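ESAT-6-like protein EsxG (PDB 3Q4H) is a secreted WXG100-family protein of the CFP-10 subfamily that probably pairs with an ESAT-6-like partner and leaves the cell through a type VII secretion system. Local coordinates at residues R27-Q41 and Q53-N67. Numbering follows the deposited sequence.
Sequences RSTIAQAEQAAMSSQ and QAAHARFVEVSAKVN
Arg27 reaches across to Asn67 where helices 27-38 and 53-67 run antiparallel; the axes of these short segments come within 11.1 Å, their directions 170° apart. Arg27 CB lies 3.9 Å from Asn67 OD1. CG and CD pass closer to the same oxygen, the chain being extended from CG to NE. At the tip, Arg27 NH1 gives a hydrogen bond to Asn67 OD1 (2.9 Å), in the amide plane and on a lone pair. Arg27 NH1 also bonds Asn67 O at 3.2 Å, a more bent contact. The guanidinium and amide planes are nearly coplanar, 21° apart. The amide nitrogen is held too: Asn67 ND2 donates to Ser63 O, and a water links it to Arg27 O. Arg27 NH2 forms a salt bridge with Asp71, and NE another with Asp79 of the second subunit.

Next along the helix, Ile30 is a knob in a hole of Phe59, Ser63, Val66 and Asn67. Ile30 CD1 meets Val66 CG1 at 3.9 Å, and CG2 lies against Ser63 and the tip of Phe59. Glu34 has CG anti to the backbone N (chi1 171°) and bends at chi2, which swings its carboxylate to the edges of two rings. Glu34 OE2 takes a weak hydrogen bond from His56 NE2 (2.8 Å), and Glu34 OE1 lies 3.4 Å from Phe59 CD2. Gln41, past the end of helix 27-38, and Gln53 of the second helix both hydrogen-bond through NE2 to Ser49 OG.

The contact belongs to the helical hairpin characteristic of WXG100 proteins, joining helices 8-38 and 47-77. The chain of another protein packs on Phe59, and the second subunit on Arg27 and Ser28.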
loop_
_atom_site.group_PDB
_atom_site.type_symbol
_atom_site.label_atom_id
_atom_site.label_comp_id
_atom_site.label_asym_id
_atom_site.label_seq_id
_atom_site.Cartn_x
_atom_site.Cartn_y
_atom_site.Cartn_z
ATOM N N ARG A 27 -2.821 -7.611 4.346
ATOM C CA ARG A 27 -2.277 -8.829 3.750
ATOM C C ARG A 27 -0.927 -9.195 4.374
ATOM O O ARG A 27 -0.612 -10.371 4.549
ATOM C CB ARG A 27 -2.070 -8.667 2.243
ATOM C CG ARG A 27 -3.306 -8.345 1.412
ATOM C CD ARG A 27 -2.975 -8.429 -0.071
ATOM N NE ARG A 27 -3.802 -7.545 -0.893
ATOM C CZ ARG A 27 -4.956 -7.885 -1.461
ATOM N NH1 ARG A 27 -5.480 -9.096 -1.285
ATOM N NH2 ARG A 27 -5.609 -7.001 -2.201
ATOM N N SER A 28 -0.130 -8.171 4.676
ATOM C CA SER A 28 1.181 -8.341 5.302
ATOM C C SER A 28 1.066 -8.817 6.753
ATOM O O SER A 28 1.794 -9.705 7.182
ATOM C CB SER A 28 1.957 -7.021 5.247
ATOM O OG SER A 28 3.292 -7.196 5.690
ATOM N N THR A 29 0.150 -8.206 7.501
ATOM C CA THR A 29 -0.128 -8.598 8.876
ATOM C C THR A 29 -0.645 -10.023 8.978
ATOM O O THR A 29 -0.215 -10.760 9.859
ATOM C CB THR A 29 -1.160 -7.676 9.485
ATOM O OG1 THR A 29 -0.650 -6.338 9.446
ATOM C CG2 THR A 29 -1.474 -8.074 10.929
ATOM N N ILE A 30 -1.564 -10.401 8.088
ATOM C CA ILE A 30 -2.055 -11.768 8.013
ATOM C C ILE A 30 -0.901 -12.753 7.803
ATOM O O ILE A 30 -0.860 -13.802 8.444
ATOM C CB ILE A 30 -3.093 -11.949 6.864
ATOM C CG1 ILE A 30 -4.411 -11.265 7.222
ATOM C CG2 ILE A 30 -3.379 -13.428 6.588
ATOM C CD1 ILE A 30 -5.415 -11.250 6.104
ATOM N N ALA A 31 0.028 -12.399 6.907
ATOM C CA ALA A 31 1.183 -13.242 6.567
ATOM C C ALA A 31 2.171 -13.382 7.727
ATOM O O ALA A 31 2.673 -14.476 8.004
ATOM C CB ALA A 31 1.880 -12.697 5.352
ATOM N N GLN A 32 2.444 -12.276 8.410
ATOM C CA GLN A 32 3.278 -12.316 9.613
ATOM C C GLN A 32 2.616 -13.082 10.763
ATOM O O GLN A 32 3.295 -13.696 11.572
ATOM C CB GLN A 32 3.627 -10.896 10.077
ATOM C CG GLN A 32 4.540 -10.146 9.123
ATOM C CD GLN A 32 5.051 -8.849 9.721
ATOM O OE1 GLN A 32 4.766 -7.757 9.213
ATOM N NE2 GLN A 32 5.805 -8.958 10.812
ATOM N N ALA A 33 1.293 -13.033 10.844
ATOM C CA ALA A 33 0.577 -13.774 11.878
ATOM C C ALA A 33 0.665 -15.270 11.605
ATOM O O ALA A 33 0.742 -16.075 12.530
ATOM C CB ALA A 33 -0.867 -13.324 11.952
ATOM N N GLU A 34 0.669 -15.627 10.326
ATOM C CA GLU A 34 0.746 -17.018 9.887
ATOM C C GLU A 34 2.112 -17.630 10.222
ATOM O O GLU A 34 2.187 -18.752 10.704
ATOM C CB GLU A 34 0.446 -17.087 8.381
ATOM C CG GLU A 34 0.696 -18.432 7.704
ATOM C CD GLU A 34 -0.375 -19.466 7.963
ATOM O OE1 GLU A 34 -1.309 -19.199 8.748
ATOM O OE2 GLU A 34 -0.278 -20.563 7.366
ATOM N N GLN A 35 3.181 -16.879 9.972
ATOM C CA GLN A 35 4.539 -17.308 10.320
ATOM C C GLN A 35 4.682 -17.573 11.810
ATOM O O GLN A 35 5.289 -18.558 12.216
ATOM C CB GLN A 35 5.562 -16.249 9.918
ATOM C CG GLN A 35 5.717 -16.043 8.426
ATOM C CD GLN A 35 6.876 -15.108 8.073
ATOM O OE1 GLN A 35 8.029 -15.379 8.419
ATOM N NE2 GLN A 35 6.573 -14.015 7.376
ATOM N N ALA A 36 4.133 -16.678 12.620
ATOM C CA ALA A 36 4.139 -16.845 14.066
ATOM C C ALA A 36 3.308 -18.053 14.501
ATOM O O ALA A 36 3.634 -18.692 15.489
ATOM C CB ALA A 36 3.635 -15.587 14.737
ATOM N N ALA A 37 2.245 -18.358 13.763
ATOM C CA ALA A 37 1.419 -19.538 14.022
ATOM C C ALA A 37 2.130 -20.857 13.670
ATOM O O ALA A 37 2.159 -21.784 14.480
ATOM C CB ALA A 37 0.117 -19.428 13.253
HETATM N N MSE A 38 2.690 -20.938 12.463
HETATM C CA MSE A 38 3.460 -22.115 12.031
HETATM C C MSE A 38 4.582 -22.457 13.021
HETATM O O MSE A 38 4.774 -23.623 13.374
HETATM C CB MSE A 38 4.077 -21.899 10.641
HETATM C CG MSE A 38 3.127 -22.056 9.458
HETATM SE SE MSE A 38 4.008 -21.607 7.739
HETATM C CE MSE A 38 5.015 -23.274 7.480
ATOM N N SER A 39 5.315 -21.441 13.474
ATOM C CA SER A 39 6.444 -21.663 14.377
ATOM C C SER A 39 6.040 -22.027 15.813
ATOM O O SER A 39 6.909 -22.212 16.659
ATOM C CB SER A 39 7.360 -20.438 14.392
ATOM O OG SER A 39 6.687 -19.316 14.920
ATOM N N SER A 40 4.739 -22.130 16.087
ATOM C CA SER A 40 4.259 -22.526 17.413
ATOM C C SER A 40 3.323 -23.749 17.402
ATOM O O SER A 40 2.642 -24.019 18.396
ATOM C CB SER A 40 3.575 -21.338 18.107
ATOM O OG SER A 40 2.196 -21.291 17.809
ATOM N N GLN A 41 3.284 -24.487 16.290
ATOM C CA GLN A 41 2.578 -25.773 16.259
ATOM C C GLN A 41 3.432 -26.821 16.942
ATOM O O GLN A 41 2.971 -27.487 17.867
ATOM C CB GLN A 41 2.246 -26.220 14.824
ATOM C CG GLN A 41 2.250 -27.767 14.564
ATOM C CD GLN A 41 1.225 -28.579 15.383
ATOM O OE1 GLN A 41 0.757 -28.156 16.444
ATOM N NE2 GLN A 41 0.888 -29.763 14.880
ATOM N N GLN A 53 -4.305 -27.453 14.446
ATOM C CA GLN A 53 -4.364 -27.650 12.999
ATOM C C GLN A 53 -5.731 -27.283 12.414
ATOM O O GLN A 53 -5.806 -26.708 11.332
ATOM C CB GLN A 53 -4.017 -29.095 12.639
ATOM C CG GLN A 53 -2.569 -29.459 12.898
ATOM C CD GLN A 53 -2.263 -30.907 12.540
ATOM O OE1 GLN A 53 -2.369 -31.300 11.376
ATOM N NE2 GLN A 53 -1.880 -31.706 13.538
ATOM N N ALA A 54 -6.801 -27.619 13.130
ATOM C CA ALA A 54 -8.156 -27.253 12.705
ATOM C C ALA A 54 -8.333 -25.742 12.706
ATOM O O ALA A 54 -8.880 -25.174 11.761
ATOM C CB ALA A 54 -9.197 -27.900 13.598
ATOM N N ALA A 55 -7.861 -25.105 13.774
ATOM C CA ALA A 55 -7.860 -23.651 13.897
ATOM C C ALA A 55 -6.968 -23.001 12.853
ATOM O O ALA A 55 -7.216 -21.870 12.437
ATOM C CB ALA A 55 -7.388 -23.245 15.280
ATOM N N HIS A 56 -5.916 -23.700 12.444
ATOM C CA HIS A 56 -5.026 -23.175 11.424
ATOM C C HIS A 56 -5.673 -23.240 10.042
ATOM O O HIS A 56 -5.702 -22.241 9.331
ATOM C CB HIS A 56 -3.692 -23.917 11.444
ATOM C CG HIS A 56 -2.636 -23.264 10.612
ATOM N ND1 HIS A 56 -1.988 -23.916 9.584
ATOM C CD2 HIS A 56 -2.136 -22.004 10.634
ATOM C CE1 HIS A 56 -1.133 -23.086 9.010
ATOM N NE2 HIS A 56 -1.201 -21.922 9.631
ATOM N N ALA A 57 -6.204 -24.407 9.677
ATOM C CA ALA A 57 -6.869 -24.605 8.373
ATOM C C ALA A 57 -8.027 -23.629 8.155
ATOM O O ALA A 57 -8.299 -23.207 7.035
ATOM C CB ALA A 57 -7.366 -26.035 8.248
ATOM N N ARG A 58 -8.706 -23.295 9.245
ATOM C CA ARG A 58 -9.766 -22.303 9.249
ATOM C C ARG A 58 -9.198 -20.899 8.991
ATOM O O ARG A 58 -9.721 -20.137 8.168
ATOM C CB ARG A 58 -10.479 -22.356 10.602
ATOM C CG ARG A 58 -11.490 -21.266 10.854
ATOM C CD ARG A 58 -12.550 -21.255 9.787
ATOM N NE ARG A 58 -13.585 -20.278 10.087
ATOM C CZ ARG A 58 -14.588 -19.966 9.273
ATOM N NH1 ARG A 58 -14.709 -20.551 8.083
ATOM N NH2 ARG A 58 -15.472 -19.052 9.655
ATOM N N PHE A 59 -8.126 -20.565 9.699
ATOM C CA PHE A 59 -7.492 -19.271 9.534
ATOM C C PHE A 59 -6.980 -19.080 8.105
ATOM O O PHE A 59 -7.176 -18.020 7.500
ATOM C CB PHE A 59 -6.351 -19.130 10.525
ATOM C CG PHE A 59 -5.565 -17.869 10.362
ATOM C CD1 PHE A 59 -6.043 -16.672 10.866
ATOM C CD2 PHE A 59 -4.339 -17.880 9.717
ATOM C CE1 PHE A 59 -5.320 -15.510 10.724
ATOM C CE2 PHE A 59 -3.612 -16.721 9.574
ATOM C CZ PHE A 59 -4.105 -15.532 10.074
ATOM N N VAL A 60 -6.324 -20.105 7.566
ATOM C CA VAL A 60 -5.845 -20.060 6.184
ATOM C C VAL A 60 -7.002 -19.892 5.193
ATOM O O VAL A 60 -6.853 -19.185 4.202
ATOM C CB VAL A 60 -4.971 -21.304 5.826
ATOM C CG1 VAL A 60 -4.730 -21.408 4.329
ATOM C CG2 VAL A 60 -3.648 -21.231 6.562
ATOM N N GLU A 61 -8.152 -20.507 5.470
ATOM C CA GLU A 61 -9.345 -20.324 4.626
ATOM C C GLU A 61 -9.873 -18.878 4.654
ATOM O O GLU A 61 -10.173 -18.301 3.614
ATOM C CB GLU A 61 -10.480 -21.281 5.027
ATOM C CG GLU A 61 -11.868 -20.777 4.573
ATOM C CD GLU A 61 -13.012 -21.746 4.824
ATOM O OE1 GLU A 61 -12.825 -22.764 5.531
ATOM O OE2 GLU A 61 -14.114 -21.466 4.300
ATOM N N VAL A 62 -10.017 -18.315 5.846
ATOM C CA VAL A 62 -10.627 -17.001 5.990
ATOM C C VAL A 62 -9.719 -15.896 5.425
ATOM O O VAL A 62 -10.225 -14.918 4.864
ATOM C CB VAL A 62 -11.004 -16.720 7.455
ATOM C CG1 VAL A 62 -11.646 -15.355 7.599
ATOM C CG2 VAL A 62 -11.940 -17.783 7.961
ATOM N N SER A 63 -8.394 -16.053 5.565
ATOM C CA SER A 63 -7.429 -15.151 4.910
ATOM C C SER A 63 -7.674 -15.062 3.421
ATOM O O SER A 63 -7.649 -13.971 2.853
ATOM C CB SER A 63 -6.002 -15.631 5.096
ATOM O OG SER A 63 -5.653 -15.599 6.455
ATOM N N ALA A 64 -7.893 -16.221 2.799
ATOM C CA ALA A 64 -8.244 -16.284 1.385
ATOM C C ALA A 64 -9.458 -15.405 1.081
ATOM O O ALA A 64 -9.442 -14.639 0.121
ATOM C CB ALA A 64 -8.510 -17.721 0.967
ATOM N N LYS A 65 -10.498 -15.502 1.906
ATOM C CA LYS A 65 -11.718 -14.727 1.690
ATOM C C LYS A 65 -11.459 -13.232 1.911
ATOM O O LYS A 65 -11.944 -12.390 1.146
ATOM C CB LYS A 65 -12.852 -15.229 2.596
ATOM N N VAL A 66 -10.683 -12.911 2.945
ATOM C CA VAL A 66 -10.325 -11.529 3.249
ATOM C C VAL A 66 -9.442 -10.941 2.158
ATOM O O VAL A 66 -9.575 -9.769 1.795
ATOM C CB VAL A 66 -9.610 -11.419 4.603
ATOM C CG1 VAL A 66 -8.905 -10.090 4.736
ATOM C CG2 VAL A 66 -10.604 -11.611 5.734
ATOM N N ASN A 67 -8.539 -11.751 1.629
ATOM C CA ASN A 67 -7.765 -11.332 0.472
ATOM C C ASN A 67 -8.669 -11.107 -0.728
ATOM O O ASN A 67 -8.521 -10.107 -1.425
ATOM C CB ASN A 67 -6.643 -12.326 0.163
ATOM C CG ASN A 67 -5.401 -12.043 0.973
ATOM O OD1 ASN A 67 -4.673 -11.097 0.681
ATOM N ND2 ASN A 67 -5.164 -12.833 2.010
HETATM O O HOH W 1 -2.246 -12.352 3.213
#